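Branched-chain alpha-ketoacid decarboxylase (Lactococcus lactis, PDB 2VBF) probably decarboxylates branched-chain and aromatic alpha-keto acids to aldehydes, using thiamine diphosphate and magnesium as cofactors. Local coordinates at residues A[230-234]-A[292-296]; A[273-277]-A[362-366]. One frame throughout, in Å; residues are numbered along the deposited sequence.

Interaction 1 (A[230-234]-A[292-296])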
ATOM      1  N   LYS A 230      11.911  28.592 -37.415  1.00 20.35           N
ATOM      2  CA  LYS A 230      11.081  27.448 -37.069  1.00 19.91           C
ATOM      3  C   LYS A 230      11.259  27.079 -35.592  1.00 16.72           C
ATOM      4  O   LYS A 230      11.859  26.057 -35.271  1.00 16.94           O
ATOM      5  CB  LYS A 230      11.428  26.255 -37.955  1.00 20.96           C
ATOM      6  CG  LYS A 230      10.399  25.142 -37.952  1.00 23.13           C
ATOM      7  CD  LYS A 230      10.847  24.048 -38.895  1.00 22.85           C
ATOM      8  CE  LYS A 230       9.843  22.947 -39.043  1.00 23.89           C
ATOM      9  NZ  LYS A 230      10.188  22.138 -40.258  1.00 25.39           N
ATOM     10  N   PRO A 231      10.733  27.917 -34.701  1.00 16.21           N
ATOM     11  CA  PRO A 231      10.829  27.605 -33.283  1.00 15.92           C
ATOM     12  C   PRO A 231       9.833  26.525 -32.890  1.00 16.19           C
ATOM     13  O   PRO A 231       8.798  26.366 -33.541  1.00 14.97           O
ATOM     14  CB  PRO A 231      10.446  28.926 -32.616  1.00 16.06           C
ATOM     15  CG  PRO A 231       9.460  29.525 -33.549  1.00 15.25           C
ATOM     16  CD  PRO A 231       9.988  29.169 -34.934  1.00 15.65           C
ATOM     17  N   VAL A 232      10.130  25.797 -31.821  1.00 15.18           N
ATOM     18  CA  VAL A 232       9.144  24.902 -31.225  1.00 15.33           C
ATOM     19  C   VAL A 232       9.276  24.981 -29.704  1.00 15.36           C
ATOM     20  O   VAL A 232      10.383  25.063 -29.154  1.00 13.57           O
ATOM     21  CB  VAL A 232       9.280  23.436 -31.739  1.00 14.89           C
ATOM     22  CG1 VAL A 232      10.535  22.774 -31.188  1.00 16.45           C
ATOM     23  CG2 VAL A 232       8.019  22.601 -31.372  1.00 16.46           C
ATOM     24  N   VAL A 233       8.127  25.026 -29.034  1.00 15.16           N
ATOM     25  CA  VAL A 233       8.061  24.977 -27.580  1.00 14.50           C
ATOM     26  C   VAL A 233       7.677  23.555 -27.188  1.00 13.72           C
ATOM     27  O   VAL A 233       6.809  22.945 -27.813  1.00 13.43           O
ATOM     28  CB  VAL A 233       7.013  25.959 -27.028  1.00 14.67           C
ATOM     29  CG1 VAL A 233       6.994  25.931 -25.483  1.00 14.00           C
ATOM     30  CG2 VAL A 233       7.290  27.361 -27.537  1.00 13.69           C
ATOM     31  N   ILE A 234       8.347  23.007 -26.179  1.00 14.01           N
ATOM     32  CA  ILE A 234       7.940  21.729 -25.613  1.00 14.47           C
ATOM     33  C   ILE A 234       7.593  21.979 -24.139  1.00 15.40           C
ATOM     34  O   ILE A 234       8.449  22.419 -23.367  1.00 16.64           O
ATOM     35  CB  ILE A 234       9.043  20.635 -25.738  1.00 15.30           C
ATOM     36  CG1 ILE A 234       9.596  20.566 -27.169  1.00 15.89           C
ATOM     37  CG2 ILE A 234       8.496  19.272 -25.273  1.00 13.54           C
ATOM     38  CD1 ILE A 234      10.675  19.500 -27.369  1.00 14.85           C
ATOM     39  N   PHE A 292       8.911  17.983 -37.790  1.00 16.36           N
ATOM     40  CA  PHE A 292       8.815  19.384 -37.431  1.00 17.86           C
ATOM     41  C   PHE A 292       9.677  19.658 -36.203  1.00 16.42           C
ATOM     42  O   PHE A 292      10.557  20.532 -36.219  1.00 17.80           O
ATOM     43  CB  PHE A 292       7.351  19.775 -37.157  1.00 17.46           C
ATOM     44  CG  PHE A 292       7.124  21.265 -37.085  1.00 17.74           C
ATOM     45  CD1 PHE A 292       6.521  21.938 -38.140  1.00 19.06           C
ATOM     46  CD2 PHE A 292       7.504  21.996 -35.962  1.00 17.57           C
ATOM     47  CE1 PHE A 292       6.312  23.307 -38.086  1.00 17.65           C
ATOM     48  CE2 PHE A 292       7.316  23.374 -35.909  1.00 17.57           C
ATOM     49  CZ  PHE A 292       6.709  24.032 -36.978  1.00 19.22           C
ATOM     50  N   VAL A 293       9.421  18.902 -35.137  1.00 17.08           N
ATOM     51  CA  VAL A 293      10.149  19.076 -33.880  1.00 16.64           C
ATOM     52  C   VAL A 293      11.655  18.928 -34.070  1.00 16.26           C
ATOM     53  O   VAL A 293      12.417  19.742 -33.575  1.00 16.40           O
ATOM     54  CB  VAL A 293       9.686  18.083 -32.795  1.00 15.68           C
ATOM     55  CG1 VAL A 293      10.563  18.228 -31.522  1.00 16.49           C
ATOM     56  CG2 VAL A 293       8.213  18.302 -32.476  1.00 15.84           C
ATOM     57  N   GLU A 294      12.063  17.900 -34.805  1.00 16.46           N
ATOM     58  CA  GLU A 294      13.478  17.554 -34.969  1.00 18.10           C
ATOM     59  C   GLU A 294      14.218  18.397 -36.022  1.00 18.15           C
ATOM     60  O   GLU A 294      15.452  18.316 -36.135  1.00 20.37           O
ATOM     61  CB  GLU A 294      13.604  16.052 -35.267  1.00 17.49           C
ATOM     62  CG  GLU A 294      13.033  15.196 -34.127  1.00 17.57           C
ATOM     63  CD  GLU A 294      13.096  13.699 -34.368  1.00 18.89           C
ATOM     64  OE1 GLU A 294      13.524  13.268 -35.467  1.00 18.69           O
ATOM     65  OE2 GLU A 294      12.717  12.954 -33.441  1.00 17.22           O
ATOM     66  N   SER A 295      13.474  19.192 -36.791  1.00 18.85           N
ATOM     67  CA  SER A 295      14.067  20.177 -37.716  1.00 18.99           C
ATOM     68  C   SER A 295      13.973  21.639 -37.219  1.00 18.29           C
ATOM     69  O   SER A 295      14.505  22.555 -37.867  1.00 19.26           O
ATOM     70  CB  SER A 295      13.416  20.057 -39.096  1.00 17.82           C
ATOM     71  OG  SER A 295      12.069  20.488 -39.086  1.00 19.55           O
ATOM     72  N   ALA A 296      13.317  21.864 -36.077  1.00 18.22           N
ATOM     73  CA  ALA A 296      13.199  23.207 -35.505  1.00 17.53           C
ATOM     74  C   ALA A 296      14.590  23.804 -35.313  1.00 17.46           C
ATOM     75  O   ALA A 296      15.516  23.086 -34.929  1.00 18.73           O
ATOM     76  CB  ALA A 296      12.449  23.161 -34.157  1.00 15.90           C
TER
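In the central domain, helix 287-295 is the helix of a beta-alpha-beta crossover from strand 276-279 to strand 298-302. It packs on strand 231-235 of the same sheet. The Lys-230 chain, with CG trans to the backbone N (chi1 -164°) and extended beyond it, runs over one face of the Phe-292 ring. Its CE sits above the centre, 3.6 Å from the Phe-292 ring centroid and 10° off the ring normal. This is a CH-pi contact. NZ goes on past the middle of the ring, 4.6 Å from the same centroid, and adds a cation-pi interaction. There NZ of Lys-230 donates a hydrogen bond to OG of Ser-295 (2.8 Å). The serine hydroxyl is also bonded to O of Asn-291, one helical turn back. CB of Ala-296 packs against the Lys-230 carbonyl, 3.2 Å from its O. The same methyl also meets CG1 of Val-232 at 3.6 Å. Farther along the strand, CD1 of Ile-234 reaches CG1 of Val-293 at 4.3 Å. Pro-231 O is buried here without a polar partner. After Ala-296 the chain enters strand 298-302, which pairs with strand 231-235. Strands 259-261 and 276-279 add Thr-260 and Leu-277 to the same apolar layer.

Interaction 2 (A[273-277]-A[362-366])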
ATOM      1  N   LEU A 273      -5.497  24.665 -29.286  1.00 24.74           N
ATOM      2  CA  LEU A 273      -4.707  25.730 -29.928  1.00 24.43           C
ATOM      3  C   LEU A 273      -4.279  25.377 -31.343  1.00 23.91           C
ATOM      4  O   LEU A 273      -3.841  24.257 -31.600  1.00 24.39           O
ATOM      5  CB  LEU A 273      -3.463  26.044 -29.101  1.00 24.52           C
ATOM      6  CG  LEU A 273      -3.658  26.606 -27.694  1.00 25.32           C
ATOM      7  CD1 LEU A 273      -2.330  27.024 -27.117  1.00 26.28           C
ATOM      8  CD2 LEU A 273      -4.635  27.766 -27.723  1.00 24.71           C
ATOM      9  N   PRO A 274      -4.395  26.341 -32.282  1.00 23.43           N
ATOM     10  CA  PRO A 274      -4.048  26.029 -33.659  1.00 22.87           C
ATOM     11  C   PRO A 274      -2.581  25.636 -33.838  1.00 20.15           C
ATOM     12  O   PRO A 274      -2.278  24.869 -34.741  1.00 22.79           O
ATOM     13  CB  PRO A 274      -4.372  27.330 -34.421  1.00 23.87           C
ATOM     14  CG  PRO A 274      -4.427  28.374 -33.410  1.00 24.07           C
ATOM     15  CD  PRO A 274      -4.864  27.728 -32.133  1.00 24.89           C
ATOM     16  N   SER A 275      -1.702  26.134 -32.966  1.00 19.67           N
ATOM     17  CA  SER A 275      -0.267  25.837 -33.042  1.00 17.58           C
ATOM     18  C   SER A 275       0.163  24.590 -32.246  1.00 17.44           C
ATOM     19  O   SER A 275       1.345  24.259 -32.248  1.00 15.86           O
ATOM     20  CB  SER A 275       0.554  27.038 -32.573  1.00 16.50           C
ATOM     21  OG  SER A 275       0.418  27.243 -31.186  1.00 16.61           O
ATOM     22  N   PHE A 276      -0.778  23.908 -31.587  1.00 18.39           N
ATOM     23  CA  PHE A 276      -0.464  22.641 -30.907  1.00 15.94           C
ATOM     24  C   PHE A 276      -0.330  21.536 -31.955  1.00 16.09           C
ATOM     25  O   PHE A 276      -1.267  21.284 -32.734  1.00 16.98           O
ATOM     26  CB  PHE A 276      -1.513  22.269 -29.840  1.00 16.07           C
ATOM     27  CG  PHE A 276      -1.264  20.925 -29.202  1.00 15.64           C
ATOM     28  CD1 PHE A 276      -0.255  20.771 -28.262  1.00 16.94           C
ATOM     29  CD2 PHE A 276      -2.011  19.809 -29.561  1.00 17.04           C
ATOM     30  CE1 PHE A 276       0.015  19.527 -27.685  1.00 15.32           C
ATOM     31  CE2 PHE A 276      -1.748  18.558 -28.983  1.00 14.65           C
ATOM     32  CZ  PHE A 276      -0.734  18.426 -28.044  1.00 15.12           C
ATOM     33  N   LEU A 277       0.834  20.878 -31.969  1.00 15.39           N
ATOM     34  CA  LEU A 277       1.197  19.904 -33.000  1.00 14.99           C
ATOM     35  C   LEU A 277       0.692  18.488 -32.695  1.00 16.01           C
ATOM     36  O   LEU A 277       0.329  17.747 -33.598  1.00 17.59           O
ATOM     37  CB  LEU A 277       2.727  19.866 -33.187  1.00 14.81           C
ATOM     38  CG  LEU A 277       3.419  21.170 -33.614  1.00 15.59           C
ATOM     39  CD1 LEU A 277       4.949  21.024 -33.635  1.00 17.16           C
ATOM     40  CD2 LEU A 277       2.915  21.630 -34.975  1.00 15.82           C
ATOM     41  N   TYR A 362       2.187  25.033 -39.525  1.00 24.65           N
ATOM     42  CA  TYR A 362       2.302  23.974 -38.533  1.00 24.74           C
ATOM     43  C   TYR A 362       2.336  22.665 -39.328  1.00 25.89           C
ATOM     44  O   TYR A 362       3.072  22.569 -40.307  1.00 25.42           O
ATOM     45  CB  TYR A 362       1.138  24.072 -37.541  1.00 22.10           C
ATOM     46  CG  TYR A 362       1.032  25.456 -36.929  1.00 21.29           C
ATOM     47  CD1 TYR A 362       2.080  25.987 -36.175  1.00 20.46           C
ATOM     48  CD2 TYR A 362      -0.101  26.244 -37.119  1.00 20.76           C
ATOM     49  CE1 TYR A 362       2.000  27.252 -35.621  1.00 19.60           C
ATOM     50  CE2 TYR A 362      -0.196  27.514 -36.563  1.00 21.34           C
ATOM     51  CZ  TYR A 362       0.860  28.015 -35.819  1.00 20.61           C
ATOM     52  OH  TYR A 362       0.764  29.271 -35.268  1.00 21.50           O
ATOM     53  N   ILE A 363       1.586  21.659 -38.896  1.00 26.71           N
ATOM     54  CA  ILE A 363       1.466  20.421 -39.644  1.00 29.21           C
ATOM     55  C   ILE A 363      -0.005  20.162 -39.902  1.00 31.55           C
ATOM     56  O   ILE A 363      -0.859  20.653 -39.158  1.00 32.66           O
ATOM     57  CB  ILE A 363       2.116  19.245 -38.869  1.00 28.61           C
ATOM     58  CG1 ILE A 363       1.414  18.996 -37.530  1.00 28.28           C
ATOM     59  CG2 ILE A 363       3.604  19.508 -38.646  1.00 27.52           C
ATOM     60  CD1 ILE A 363       2.024  17.844 -36.748  1.00 28.31           C
ATOM     61  N   ASP A 364      -0.297  19.405 -40.953  1.00 34.67           N
ATOM     62  CA  ASP A 364      -1.680  19.139 -41.330  1.00 37.44           C
ATOM     63  C   ASP A 364      -2.357  18.357 -40.217  1.00 38.91           C
ATOM     64  O   ASP A 364      -1.849  17.329 -39.772  1.00 39.31           O
ATOM     65  CB  ASP A 364      -1.759  18.356 -42.647  1.00 39.27           C
ATOM     66  CG  ASP A 364      -1.251  19.157 -43.847  1.00 41.58           C
ATOM     67  OD1 ASP A 364      -0.851  20.332 -43.672  1.00 44.53           O
ATOM     68  OD2 ASP A 364      -1.252  18.605 -44.972  1.00 44.84           O
ATOM     69  N   LYS A 365      -3.484  18.875 -39.747  1.00 40.83           N
ATOM     70  CA  LYS A 365      -4.285  18.173 -38.758  1.00 42.37           C
ATOM     71  C   LYS A 365      -5.233  17.223 -39.478  1.00 43.37           C
ATOM     72  O   LYS A 365      -5.931  17.621 -40.415  1.00 43.87           O
ATOM     73  CB  LYS A 365      -5.070  19.154 -37.878  1.00 43.18           C
ATOM     74  CG  LYS A 365      -4.282  19.656 -36.661  1.00 43.63           C
ATOM     75  CD  LYS A 365      -5.132  19.669 -35.389  1.00 43.54           C
ATOM     76  CE  LYS A 365      -4.277  19.847 -34.141  1.00 43.54           C
ATOM     77  NZ  LYS A 365      -3.626  21.182 -34.070  1.00 43.79           N
ATOM     78  N   GLN A 366      -5.238  15.964 -39.046  1.00 44.46           N
ATOM     79  CA  GLN A 366      -6.143  14.964 -39.600  1.00 44.69           C
ATOM     80  C   GLN A 366      -7.571  15.245 -39.134  1.00 44.58           C
ATOM     81  O   GLN A 366      -7.799  15.655 -37.988  1.00 44.31           O
ATOM     82  CB  GLN A 366      -5.714  13.558 -39.176  1.00 45.43           C
ATOM     83  CG  GLN A 366      -6.407  12.437 -39.936  1.00 46.39           C
ATOM     84  CD  GLN A 366      -5.817  11.070 -39.633  1.00 47.08           C
ATOM     85  OE1 GLN A 366      -5.096  10.890 -38.648  1.00 50.15           O
ATOM     86  NE2 GLN A 366      -6.122  10.098 -40.483  1.00 49.01           N
TER
HETATM   87  O   HOH W   1      -4.819  21.965 -31.968  1.00 39.86           O
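Leu-273 opens a type I beta turn that leads into strand 276-279, an outermost strand of the central-domain sheet. Across from it lies the irregular segment 362-366, part of the long connection between helices 343-348 and 379-389. The turn is closed by a bond from N of Phe-276 to O of Leu-273. A water lies between this carbonyl and NZ of Lys-365, but both separations are only 2.5 Å, so its bonds are doubtful. Pro-274 sends its carbonyl to the Tyr-362 ring, with O 3.5 Å from CD2. Ser-275 lies over one face of that ring. Its CA is 3.7 Å from the Tyr-362 ring centroid, a CH-pi contact, and its CB is 3.4 Å from CE1 of Tyr-362. The polar ends turn to other partners: OG of Ser-275 bonds to O of Leu-257, and OH of Tyr-362 to O of Lys-256. These bonds tie both side chains to the chain just after helix 245-255. Phe-276 takes part through its carbonyl. Leu-277 then places CD2 4.0 Å from CB of Tyr-362 and also against CG1 of Ile-363. CD1 of Ile-363 reaches O of Leu-277 at 3.6 Å. The Lys-365 chain bends at chi2 (-137°) and chi4 (67°), which turns its amine back to the strand. NZ of Lys-365 donates to O of Phe-276 at 2.7 Å, nearly in line with the C=O bond (166°).

In the fold
Interactions 1 and 2 are neighbouring parts of one packing layer, with centres about 13 Å apart. Phe-292 joins them: its CD2 lies 3.6 Å from CD1 of Leu-277, and its CD1 is 3.8 Å from CG2 of Ile-363. Val-232 also touches Leu-277, CG2 to CD1 at 4.1 Å. Strand 276-279 leads on to helix 287-295, and the four segments alternate along the chain: 230-234, 273-277, 292-296, 362-366. Both contacts reach the same sheet: 231-235 lies within it and 276-279 at its edge, with 259-261 between them. Segment 362-366 is laid against the edge strand and the helix. Both lie away from the thiamine diphosphate and magnesium sites.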